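PDB 5FP1: probable TonB-dependent siderophore receptor PiuA from Acinetobacter baumannii, which probably binds iron-chelating siderophores at the outer membrane as a TonB-dependent receptor in the first step of iron uptake, and may bind ferric enterobactin with micromolar affinity. Local coordinates for residues Ser232-Trp237 with Ala249-Gly254; Ser418-Leu423 with Arg440-Glu445; Ser465-Tyr470 with Thr490-Val495. All blocks are in the same frame, centred on the assembly; numbering follows the deposited sequence.

Contact 1 (Ser232-Trp237 with Ala249-Gly254)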
loop_
_atom_site.group_PDB
_atom_site.type_symbol
_atom_site.label_atom_id
_atom_site.label_comp_id
_atom_site.label_asym_id
_atom_site.label_seq_id
_atom_site.Cartn_x
_atom_site.Cartn_y
_atom_site.Cartn_z
ATOM N N SER A 232 -10.148 15.782 1.705
ATOM C CA SER A 232 -9.536 16.542 2.760
ATOM C C SER A 232 -9.567 15.624 3.984
ATOM O O SER A 232 -9.394 14.401 3.883
ATOM C CB SER A 232 -10.316 17.845 2.998
ATOM O OG SER A 232 -9.698 18.686 3.974
ATOM N N GLY A 233 -9.797 16.188 5.145
ATOM C CA GLY A 233 -9.901 15.397 6.352
ATOM C C GLY A 233 -10.665 16.154 7.419
ATOM O O GLY A 233 -11.260 17.193 7.126
ATOM N N ILE A 234 -10.634 15.632 8.644
ATOM C CA ILE A 234 -11.293 16.251 9.797
ATOM C C ILE A 234 -10.212 16.662 10.792
ATOM O O ILE A 234 -9.329 15.843 11.155
ATOM C CB ILE A 234 -12.314 15.309 10.444
ATOM C CG1 ILE A 234 -13.320 14.805 9.414
ATOM C CG2 ILE A 234 -13.010 15.986 11.629
ATOM C CD1 ILE A 234 -14.143 15.892 8.729
ATOM N N PRO A 235 -10.214 17.940 11.185
ATOM C CA PRO A 235 -9.114 18.442 12.028
ATOM C C PRO A 235 -9.185 17.878 13.444
ATOM O O PRO A 235 -10.284 17.700 13.964
ATOM C CB PRO A 235 -9.364 19.950 12.066
ATOM C CG PRO A 235 -10.850 20.085 11.879
ATOM C CD PRO A 235 -11.259 18.960 10.982
ATOM N N TYR A 236 -8.037 17.644 14.074
ATOM C CA TYR A 236 -8.025 17.244 15.494
ATOM C C TYR A 236 -8.454 18.449 16.333
ATOM O O TYR A 236 -8.030 19.596 16.062
ATOM C CB TYR A 236 -6.623 16.881 15.955
ATOM C CG TYR A 236 -6.017 15.642 15.297
ATOM C CD1 TYR A 236 -6.600 14.386 15.451
ATOM C CD2 TYR A 236 -4.856 15.731 14.553
ATOM C CE1 TYR A 236 -6.060 13.256 14.842
ATOM C CE2 TYR A 236 -4.290 14.600 13.985
ATOM C CZ TYR A 236 -4.895 13.377 14.119
ATOM O OH TYR A 236 -4.295 12.277 13.538
ATOM N N TRP A 237 -9.252 18.194 17.370
ATOM C CA TRP A 237 -9.628 19.260 18.283
ATOM C C TRP A 237 -10.005 18.725 19.652
ATOM O O TRP A 237 -10.712 17.719 19.774
ATOM C CB TRP A 237 -10.795 20.101 17.719
ATOM C CG TRP A 237 -10.958 21.431 18.438
ATOM C CD1 TRP A 237 -11.970 21.794 19.301
ATOM C CD2 TRP A 237 -10.039 22.522 18.420
ATOM N NE1 TRP A 237 -11.749 23.066 19.788
ATOM C CE2 TRP A 237 -10.577 23.540 19.268
ATOM C CE3 TRP A 237 -8.844 22.771 17.742
ATOM C CZ2 TRP A 237 -9.947 24.738 19.462
ATOM C CZ3 TRP A 237 -8.217 23.980 17.944
ATOM C CH2 TRP A 237 -8.767 24.943 18.819
ATOM N N ALA A 249 -12.483 16.524 15.364
ATOM C CA ALA A 249 -13.560 17.411 15.753
ATOM C C ALA A 249 -14.905 16.741 15.617
ATOM O O ALA A 249 -15.145 15.951 14.695
ATOM C CB ALA A 249 -13.521 18.679 14.904
ATOM N N GLU A 250 -15.805 17.080 16.529
ATOM C CA GLU A 250 -17.192 16.573 16.471
ATOM C C GLU A 250 -18.003 17.433 15.509
ATOM O O GLU A 250 -18.599 18.450 15.915
ATOM C CB GLU A 250 -17.803 16.640 17.882
ATOM C CG GLU A 250 -17.081 15.723 18.855
ATOM C CD GLU A 250 -17.336 14.245 18.539
ATOM O OE1 GLU A 250 -18.282 13.934 17.782
ATOM O OE2 GLU A 250 -16.584 13.389 19.047
ATOM N N VAL A 251 -17.975 17.056 14.235
ATOM C CA VAL A 251 -18.706 17.726 13.186
ATOM C C VAL A 251 -19.498 16.673 12.450
ATOM O O VAL A 251 -19.258 15.467 12.609
ATOM C CB VAL A 251 -17.784 18.458 12.200
ATOM C CG1 VAL A 251 -17.012 19.537 12.931
ATOM C CG2 VAL A 251 -16.804 17.472 11.561
ATOM N N LYS A 252 -20.458 17.126 11.664
ATOM C CA LYS A 252 -21.367 16.210 10.984
ATOM C C LYS A 252 -20.611 15.205 10.108
ATOM O O LYS A 252 -19.659 15.557 9.414
ATOM C CB LYS A 252 -22.321 16.984 10.105
ATOM C CG LYS A 252 -23.512 16.175 9.618
ATOM C CD LYS A 252 -24.421 17.028 8.738
ATOM C CE LYS A 252 -25.560 16.192 8.175
ATOM N NZ LYS A 252 -26.506 17.026 7.381
ATOM N N GLN A 253 -21.063 13.967 10.136
ATOM C CA GLN A 253 -20.500 12.924 9.302
ATOM C C GLN A 253 -20.468 13.381 7.848
ATOM O O GLN A 253 -21.409 13.993 7.360
ATOM C CB GLN A 253 -21.336 11.636 9.454
ATOM C CG GLN A 253 -20.817 10.469 8.646
ATOM C CD GLN A 253 -21.552 9.173 8.907
ATOM O OE1 GLN A 253 -22.584 9.144 9.563
ATOM N NE2 GLN A 253 -20.995 8.088 8.419
ATOM N N GLY A 254 -19.363 13.111 7.153
ATOM C CA GLY A 254 -19.270 13.448 5.746
ATOM C C GLY A 254 -19.036 14.915 5.420
ATOM O O GLY A 254 -19.159 15.311 4.285
#

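Contact 2 (Ser418-Leu423 with Arg440-Glu445). With C8E ((hydroxyethyloxy)tri(ethyloxy)octane), chain E.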
loop_
_atom_site.group_PDB
_atom_site.type_symbol
_atom_site.label_atom_id
_atom_site.label_comp_id
_atom_site.label_asym_id
_atom_site.label_seq_id
_atom_site.Cartn_x
_atom_site.Cartn_y
_atom_site.Cartn_z
ATOM N N SER A 418 20.234 1.318 -8.450
ATOM C CA SER A 418 20.533 0.173 -7.606
ATOM C C SER A 418 21.033 -1.003 -8.413
ATOM O O SER A 418 20.753 -1.137 -9.610
ATOM C CB SER A 418 19.299 -0.255 -6.829
ATOM O OG SER A 418 18.305 -0.751 -7.704
ATOM N N THR A 419 21.755 -1.868 -7.726
ATOM C CA THR A 419 22.250 -3.094 -8.301
ATOM C C THR A 419 22.352 -4.142 -7.216
ATOM O O THR A 419 22.899 -3.881 -6.149
ATOM C CB THR A 419 23.649 -2.902 -8.883
ATOM O OG1 THR A 419 23.664 -1.722 -9.701
ATOM C CG2 THR A 419 24.030 -4.127 -9.699
ATOM N N SER A 420 21.866 -5.341 -7.497
ATOM C CA SER A 420 21.843 -6.363 -6.483
ATOM C C SER A 420 22.011 -7.752 -7.021
ATOM O O SER A 420 21.744 -8.031 -8.190
ATOM C CB SER A 420 20.519 -6.292 -5.712
ATOM O OG SER A 420 19.422 -6.155 -6.564
ATOM N N VAL A 421 22.433 -8.642 -6.131
ATOM C CA VAL A 421 22.582 -10.052 -6.421
ATOM C C VAL A 421 22.056 -10.795 -5.191
ATOM O O VAL A 421 22.269 -10.338 -4.070
ATOM C CB VAL A 421 24.075 -10.421 -6.601
ATOM C CG1 VAL A 421 24.225 -11.880 -7.024
ATOM C CG2 VAL A 421 24.761 -9.484 -7.587
ATOM N N TYR A 422 21.372 -11.919 -5.390
ATOM C CA TYR A 422 20.842 -12.673 -4.288
ATOM C C TYR A 422 20.829 -14.185 -4.565
ATOM O O TYR A 422 20.893 -14.641 -5.706
ATOM C CB TYR A 422 19.395 -12.209 -3.971
ATOM C CG TYR A 422 18.467 -12.527 -5.100
ATOM C CD1 TYR A 422 18.344 -11.670 -6.191
ATOM C CD2 TYR A 422 17.764 -13.720 -5.125
ATOM C CE1 TYR A 422 17.536 -12.002 -7.268
ATOM C CE2 TYR A 422 16.966 -14.053 -6.192
ATOM C CZ TYR A 422 16.861 -13.196 -7.262
ATOM O OH TYR A 422 16.042 -13.553 -8.302
ATOM N N LEU A 423 20.734 -14.938 -3.481
ATOM C CA LEU A 423 20.485 -16.376 -3.519
ATOM C C LEU A 423 19.382 -16.697 -2.534
ATOM O O LEU A 423 19.459 -16.297 -1.355
ATOM C CB LEU A 423 21.712 -17.146 -3.044
ATOM C CG LEU A 423 23.095 -17.005 -3.668
ATOM C CD1 LEU A 423 23.068 -17.200 -5.166
ATOM C CD2 LEU A 423 23.730 -15.678 -3.308
ATOM N N ARG A 440 21.308 -11.527 0.280
ATOM C CA ARG A 440 21.232 -10.543 -0.791
ATOM C C ARG A 440 22.205 -9.420 -0.534
ATOM O O ARG A 440 22.346 -8.965 0.607
ATOM C CB ARG A 440 19.799 -9.986 -0.906
ATOM C CG ARG A 440 19.643 -8.895 -1.953
ATOM C CD ARG A 440 18.186 -8.685 -2.343
ATOM N NE ARG A 440 18.040 -7.453 -3.075
ATOM C CZ ARG A 440 17.165 -7.252 -4.051
ATOM N NH1 ARG A 440 16.303 -8.191 -4.383
ATOM N NH2 ARG A 440 17.123 -6.063 -4.631
ATOM N N TRP A 441 22.853 -8.952 -1.602
ATOM C CA TRP A 441 23.726 -7.812 -1.528
ATOM C C TRP A 441 23.183 -6.713 -2.436
ATOM O O TRP A 441 22.908 -6.962 -3.623
ATOM C CB TRP A 441 25.143 -8.184 -1.997
ATOM C CG TRP A 441 26.032 -6.974 -2.127
ATOM C CD1 TRP A 441 26.705 -6.330 -1.118
ATOM C CD2 TRP A 441 26.307 -6.228 -3.331
ATOM N NE1 TRP A 441 27.394 -5.248 -1.622
ATOM C CE2 TRP A 441 27.167 -5.161 -2.974
ATOM C CE3 TRP A 441 25.905 -6.355 -4.676
ATOM C CZ2 TRP A 441 27.641 -4.236 -3.916
ATOM C CZ3 TRP A 441 26.363 -5.439 -5.603
ATOM C CH2 TRP A 441 27.233 -4.393 -5.218
ATOM N N ASP A 442 22.996 -5.526 -1.870
ATOM C CA ASP A 442 22.461 -4.375 -2.594
ATOM C C ASP A 442 23.478 -3.246 -2.610
ATOM O O ASP A 442 24.138 -2.967 -1.602
ATOM C CB ASP A 442 21.175 -3.845 -1.941
ATOM C CG ASP A 442 19.963 -4.663 -2.294
ATOM O OD1 ASP A 442 19.385 -4.418 -3.360
ATOM O OD2 ASP A 442 19.591 -5.568 -1.520
ATOM N N LYS A 443 23.588 -2.592 -3.762
ATOM C CA LYS A 443 24.231 -1.298 -3.838
ATOM C C LYS A 443 23.186 -0.264 -4.214
ATOM O O LYS A 443 22.376 -0.492 -5.124
ATOM C CB LYS A 443 25.342 -1.331 -4.893
ATOM C CG LYS A 443 25.998 0.016 -5.124
ATOM C CD LYS A 443 27.141 -0.114 -6.120
ATOM C CE LYS A 443 27.813 1.233 -6.357
ATOM N NZ LYS A 443 28.729 1.168 -7.527
ATOM N N PHE A 444 23.193 0.854 -3.507
ATOM C CA PHE A 444 22.139 1.855 -3.633
ATOM C C PHE A 444 22.817 3.220 -3.754
ATOM O O PHE A 444 23.710 3.569 -2.970
ATOM C CB PHE A 444 21.223 1.788 -2.404
ATOM C CG PHE A 444 20.172 2.878 -2.329
ATOM C CD1 PHE A 444 20.435 4.063 -1.676
ATOM C CD2 PHE A 444 18.908 2.678 -2.853
ATOM C CE1 PHE A 444 19.466 5.067 -1.578
ATOM C CE2 PHE A 444 17.926 3.668 -2.758
ATOM C CZ PHE A 444 18.216 4.859 -2.127
ATOM N N GLU A 445 22.379 4.000 -4.719
ATOM C CA GLU A 445 22.778 5.390 -4.785
ATOM C C GLU A 445 21.579 6.310 -5.038
ATOM O O GLU A 445 20.787 6.078 -5.955
ATOM C CB GLU A 445 23.809 5.599 -5.886
ATOM C CG GLU A 445 24.185 7.068 -6.019
ATOM C CD GLU A 445 25.139 7.313 -7.177
ATOM O OE1 GLU A 445 26.318 6.904 -7.108
ATOM O OE2 GLU A 445 24.703 7.937 -8.142
HETATM C C1 C8E E . 24.723 -13.145 -2.759
HETATM C C2 C8E E . 25.444 -11.988 -2.103
HETATM C C3 C8E E . 26.738 -12.467 -1.471
HETATM C C4 C8E E . 27.114 -11.675 -0.221
HETATM C C5 C8E E . 28.152 -10.600 -0.524
HETATM C C6 C8E E . 29.053 -10.317 0.676
HETATM C C7 C8E E . 29.988 -9.141 0.394
HETATM C C8 C8E E . 30.068 -8.161 1.565
HETATM O O9 C8E E . 29.758 -6.838 1.114
HETATM C C10 C8E E . 29.993 -5.839 2.112
HETATM C C11 C8E E . 28.738 -4.982 2.301
HETATM O O12 C8E E . 28.798 -4.162 3.477
HETATM C C13 C8E E . 29.219 -4.841 4.664
HETATM C C14 C8E E . 28.379 -6.093 4.917
HETATM O O15 C8E E . 28.961 -6.892 5.950
HETATM C C16 C8E E . 29.869 -7.876 5.458
HETATM C C17 C8E E . 29.343 -9.264 5.796
HETATM O O18 C8E E . 29.888 -10.212 4.881
HETATM C C19 C8E E . 28.982 -11.289 4.661
HETATM C C20 C8E E . 29.626 -12.338 3.765
HETATM O O21 C8E E . 28.603 -13.210 3.270
#

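Contact 3 (Ser465-Tyr470 with Thr490-Val495). With C8E ((hydroxyethyloxy)tri(ethyloxy)octane), chain E.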
loop_
_atom_site.group_PDB
_atom_site.type_symbol
_atom_site.label_atom_id
_atom_site.label_comp_id
_atom_site.label_asym_id
_atom_site.label_seq_id
_atom_site.Cartn_x
_atom_site.Cartn_y
_atom_site.Cartn_z
ATOM N N SER A 465 25.104 3.683 -0.416
ATOM C CA SER A 465 24.992 2.680 0.653
ATOM C C SER A 465 25.156 1.332 -0.027
ATOM O O SER A 465 24.746 1.138 -1.174
ATOM C CB SER A 465 23.611 2.741 1.316
ATOM O OG SER A 465 23.405 3.970 2.006
ATOM N N ASP A 466 25.789 0.400 0.643
ATOM C CA ASP A 466 25.709 -0.953 0.185
ATOM C C ASP A 466 25.553 -1.854 1.400
ATOM O O ASP A 466 26.068 -1.563 2.476
ATOM C CB ASP A 466 26.865 -1.307 -0.719
ATOM C CG ASP A 466 28.062 -1.655 0.022
ATOM O OD1 ASP A 466 28.649 -0.723 0.597
ATOM O OD2 ASP A 466 28.396 -2.859 0.047
ATOM N N PHE A 467 24.761 -2.897 1.264
ATOM C CA PHE A 467 24.352 -3.615 2.478
ATOM C C PHE A 467 24.003 -5.039 2.128
ATOM O O PHE A 467 23.633 -5.351 0.992
ATOM C CB PHE A 467 23.175 -2.895 3.170
ATOM C CG PHE A 467 22.073 -2.458 2.238
ATOM C CD1 PHE A 467 22.083 -1.197 1.658
ATOM C CD2 PHE A 467 20.996 -3.288 1.981
ATOM C CE1 PHE A 467 21.045 -0.791 0.823
ATOM C CE2 PHE A 467 19.973 -2.894 1.137
ATOM C CZ PHE A 467 20.000 -1.648 0.545
ATOM N N VAL A 468 24.169 -5.923 3.093
ATOM C CA VAL A 468 23.835 -7.321 2.904
ATOM C C VAL A 468 22.686 -7.631 3.829
ATOM O O VAL A 468 22.720 -7.251 5.003
ATOM C CB VAL A 468 25.049 -8.211 3.274
ATOM C CG1 VAL A 468 24.681 -9.696 3.269
ATOM C CG2 VAL A 468 26.186 -7.921 2.310
ATOM N N THR A 469 21.669 -8.307 3.312
ATOM C CA THR A 469 20.565 -8.720 4.146
ATOM C C THR A 469 20.342 -10.218 3.985
ATOM O O THR A 469 20.826 -10.852 3.018
ATOM C CB THR A 469 19.268 -7.958 3.809
ATOM O OG1 THR A 469 18.953 -8.117 2.428
ATOM C CG2 THR A 469 19.455 -6.505 4.099
ATOM N N TYR A 470 19.645 -10.801 4.948
ATOM C CA TYR A 470 19.434 -12.230 4.885
ATOM C C TYR A 470 18.207 -12.749 5.575
ATOM O O TYR A 470 17.470 -12.022 6.237
ATOM C CB TYR A 470 20.691 -12.943 5.393
ATOM C CG TYR A 470 21.030 -12.666 6.838
ATOM C CD1 TYR A 470 21.807 -11.563 7.196
ATOM C CD2 TYR A 470 20.631 -13.537 7.838
ATOM C CE1 TYR A 470 22.127 -11.319 8.528
ATOM C CE2 TYR A 470 20.964 -13.311 9.172
ATOM C CZ TYR A 470 21.700 -12.197 9.514
ATOM O OH TYR A 470 22.022 -11.981 10.849
ATOM N N THR A 490 16.383 -9.978 8.076
ATOM C CA THR A 490 16.811 -8.612 8.275
ATOM C C THR A 490 16.278 -7.680 7.185
ATOM O O THR A 490 15.797 -8.110 6.117
ATOM C CB THR A 490 18.352 -8.480 8.331
ATOM O OG1 THR A 490 18.946 -8.843 7.070
ATOM C CG2 THR A 490 18.933 -9.346 9.454
ATOM N N SER A 491 16.415 -6.390 7.466
ATOM C CA SER A 491 16.086 -5.348 6.519
ATOM C C SER A 491 17.034 -4.177 6.698
ATOM O O SER A 491 17.522 -3.932 7.791
ATOM C CB SER A 491 14.639 -4.905 6.733
ATOM O OG SER A 491 14.380 -3.634 6.138
ATOM N N ALA A 492 17.270 -3.452 5.612
ATOM C CA ALA A 492 18.033 -2.211 5.613
ATOM C C ALA A 492 17.261 -1.184 4.756
ATOM O O ALA A 492 16.644 -1.542 3.738
ATOM C CB ALA A 492 19.427 -2.440 5.047
ATOM N N SER A 493 17.266 0.068 5.205
ATOM C CA SER A 493 16.494 1.150 4.559
ATOM C C SER A 493 17.375 2.389 4.462
ATOM O O SER A 493 17.637 3.059 5.468
ATOM C CB SER A 493 15.196 1.454 5.334
ATOM O OG SER A 493 14.342 2.366 4.608
ATOM N N PRO A 494 17.907 2.649 3.270
ATOM C CA PRO A 494 18.845 3.752 3.089
ATOM C C PRO A 494 18.135 5.094 3.033
ATOM O O PRO A 494 16.948 5.171 2.689
ATOM C CB PRO A 494 19.488 3.442 1.736
ATOM C CG PRO A 494 18.412 2.729 0.977
ATOM C CD PRO A 494 17.669 1.917 2.010
ATOM N N VAL A 495 18.834 6.159 3.396
ATOM C CA VAL A 495 18.277 7.497 3.230
ATOM C C VAL A 495 18.087 7.753 1.734
ATOM O O VAL A 495 18.860 7.293 0.912
ATOM C CB VAL A 495 19.158 8.597 3.866
ATOM C CG1 VAL A 495 20.420 8.787 3.073
ATOM C CG2 VAL A 495 18.395 9.906 3.968
HETATM C C1 C8E E . 24.723 -13.145 -2.759
HETATM C C2 C8E E . 25.444 -11.988 -2.103
HETATM C C3 C8E E . 26.738 -12.467 -1.471
HETATM C C4 C8E E . 27.114 -11.675 -0.221
HETATM C C5 C8E E . 28.152 -10.600 -0.524
HETATM C C6 C8E E . 29.053 -10.317 0.676
HETATM C C7 C8E E . 29.988 -9.141 0.394
HETATM C C8 C8E E . 30.068 -8.161 1.565
HETATM O O9 C8E E . 29.758 -6.838 1.114
HETATM C C10 C8E E . 29.993 -5.839 2.112
HETATM C C11 C8E E . 28.738 -4.982 2.301
HETATM O O12 C8E E . 28.798 -4.162 3.477
HETATM C C13 C8E E . 29.219 -4.841 4.664
HETATM C C14 C8E E . 28.379 -6.093 4.917
HETATM O O15 C8E E . 28.961 -6.892 5.950
HETATM C C16 C8E E . 29.869 -7.876 5.458
HETATM C C17 C8E E . 29.343 -9.264 5.796
HETATM O O18 C8E E . 29.888 -10.212 4.881
HETATM C C19 C8E E . 28.982 -11.289 4.661
HETATM C C20 C8E E . 29.626 -12.338 3.765
HETATM O O21 C8E E . 28.603 -13.210 3.270
HETATM O O HOH W 1 21.661 5.292 4.028
HETATM O O HOH W 2 21.261 -7.362 7.289
HETATM O O HOH W 3 15.495 -10.457 4.788
#

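Contact 1 (Ser232-Trp237 with Ala249-Gly254)
Ala249 is held against Pro235 by a backbone hydrogen bond in which Ala249 N donates to Pro235 O over 2.9 Å, with an angle of 162° at the hydrogen. A proline lacks an N-H of its own, but its carbonyl remains a good acceptor, and the small alanine lets the two backbones come close. The methyl of Ala249 then rests on two carbons of the strand: Ala249 CB is 4.3 Å from Pro235 CG and 4.2 Å from Trp237 CB. The indole of Trp237 takes no part, because CG stands anti to the backbone N (chi1 -164°) and leads the ring away. On the carbonyl side, Ile234 CG2 packs 3.7 Å from Ala249 O, an oxygen that is also bonded by Arg691.

Both segments belong to the long connection between barrel strands 215-226 and 264-279, probably one of the extracellular loops of this receptor family. Within it, strand 234-238 pairs with strand 701-704 through Ile234 and Tyr236, while 249-254 has no regular structure.

Glu250 comes next as the centre of an inverse gamma turn, closed by a weak bond from Val251 N to Ala249 O (3.1 Å). Its carboxylate stays on the surface, as suits a charged residue. The turn brings Val251 round to face Ile234, and these two branched, apolar side chains meet tip to tip, with Val251 CG2 4.1 Å from Ile234 CG2. The segment ends at Gly254, whose positive phi (76°) is easily adopted without a side chain and whose N-H bonds Glu704 of strand 701-704.

Contact 2 (Ser418-Leu423 with Arg440-Glu445)
Ser418 meets Lys443 through its backbone: Ser418 CA lies 3.2 Å from Lys443 O, a CA-H...O contact beside the regular bond that Thr419 N makes to the same oxygen. Thr419 returns that bond, its carbonyl accepting Lys443 N at 2.8 Å. This carbonyl also approaches the indole of Trp441, with Thr419 O 3.8 Å from CZ3.

Ser420 turns to the face shared with Arg440 and Asp442, and its small size leaves room for their salt bridge. Arg440 grips the carboxylate side-on: NE reaches Asp442 OD2 at 2.9 Å, and NH2 meets the syn lone pair of OD1 almost exactly in the guanidinium plane. Two bonds to two oxygens hold the flat groups against rotation. Ser420 OG sits over one face of the guanidinium, 3.0 Å from Arg440 NH2, at too poor an angle for a hydrogen bond.

Val421 exchanges two backbone bonds with Trp441, and its side chain joins Thr419, Trp441 and Lys443 on the opposite face. There the detergent C8E lies along Trp441, its C2 3.8 Å from Trp441 CB, probably where lipid would run; a branched aliphatic suits this surface. Tyr422 packs its CB 3.8 Å from Arg440 CB, while CG, held between the backbone N and the carbonyl carbon (chi1 66°), carries the ring away, where Tyr422 OH hydrogen-bonds Asn350 and Lys32 makes a cation-pi contact with the ring.

Segments 418-423 and 440-445 run antiparallel, at 177°, within the barrel-wall hairpin of strands 405-428 and 433-450. Strand 346-368 flanks the first, bonded to Ser418, Ser420 and Tyr422, and strand 459-476 flanks the second.

Contact 3 (Ser465-Tyr470 with Thr490-Val495)
Thr490 reaches toward Tyr470 with a side chain that forks at CB, one branch polar and the other apolar. At the fork, OG1 stands between the backbone N and the carbonyl carbon (chi1 64°), which aims it at the neighbouring backbone: it accepts the N-H of Tyr470, the distance from Tyr470 N to Thr490 OG1 being 3.0 Å. The same hydroxyl touches Thr469, whose CA is 3.3 Å from Thr490 OG1, and is also bonded to a water that donates to Val468 O. The side-chain oxygen thus fills a place that a backbone carbonyl would normally hold between adjacent strands. The other branch, CG2, lies over one face of the Tyr470 phenol, 4.1 Å from the ring centroid, a CH-pi contact. Threonine suits the site because one residue supplies both acceptor and methyl. Its backbone takes part too, Thr490 N donating to Tyr470 O, and a second water bridges that oxygen to Thr490 O.

These are barrel strands 459-476 and 482-493, a hairpin whose segments 465-470 and 490-493 run at 149° to each other, well short of the 180° of a straight antiparallel pair, and so diverge. Past Thr490 the second strand turns to the plug domain instead: Ala492 N bonds Ser125 OG, and Ser491 OG bonds Gly131 O.

Side chains span the wider gap beyond Thr490. Phe467 presents a ring face to the methyl of Ala492, with Ala492 CB 3.5 Å from Phe467 CD2; a large ring opposite a small residue suits this distance. Farther round the ring, Phe467 CE1 approaches Pro494 CG at 4.4 Å. Where the strand has given way to loop, a third water donates to Ser465 OG, itself also hydrogen-bonded to Asn463 OD1, and accepts from Val495 N at 3.0 Å.

In the fold
Contacts 2 and 3 are neighbours in the barrel wall, their centres 9 Å apart, joined because strands 433-450 and 459-476 run side by side. Backbone bonds probably stitch them together, with Phe444 N 2.8 Å from Ser465 O. Across this seam Trp441 NE1 bonds Asp466 OD2, and the same C8E molecule touches both contacts; their other side turns inward, where contact 3 meets the plug. Contact 1 stands apart, in a loop on the opposite side of the chain's centre from contact 2. Its centre is 45 Å from that of contact 2 and 40 Å from that of contact 3.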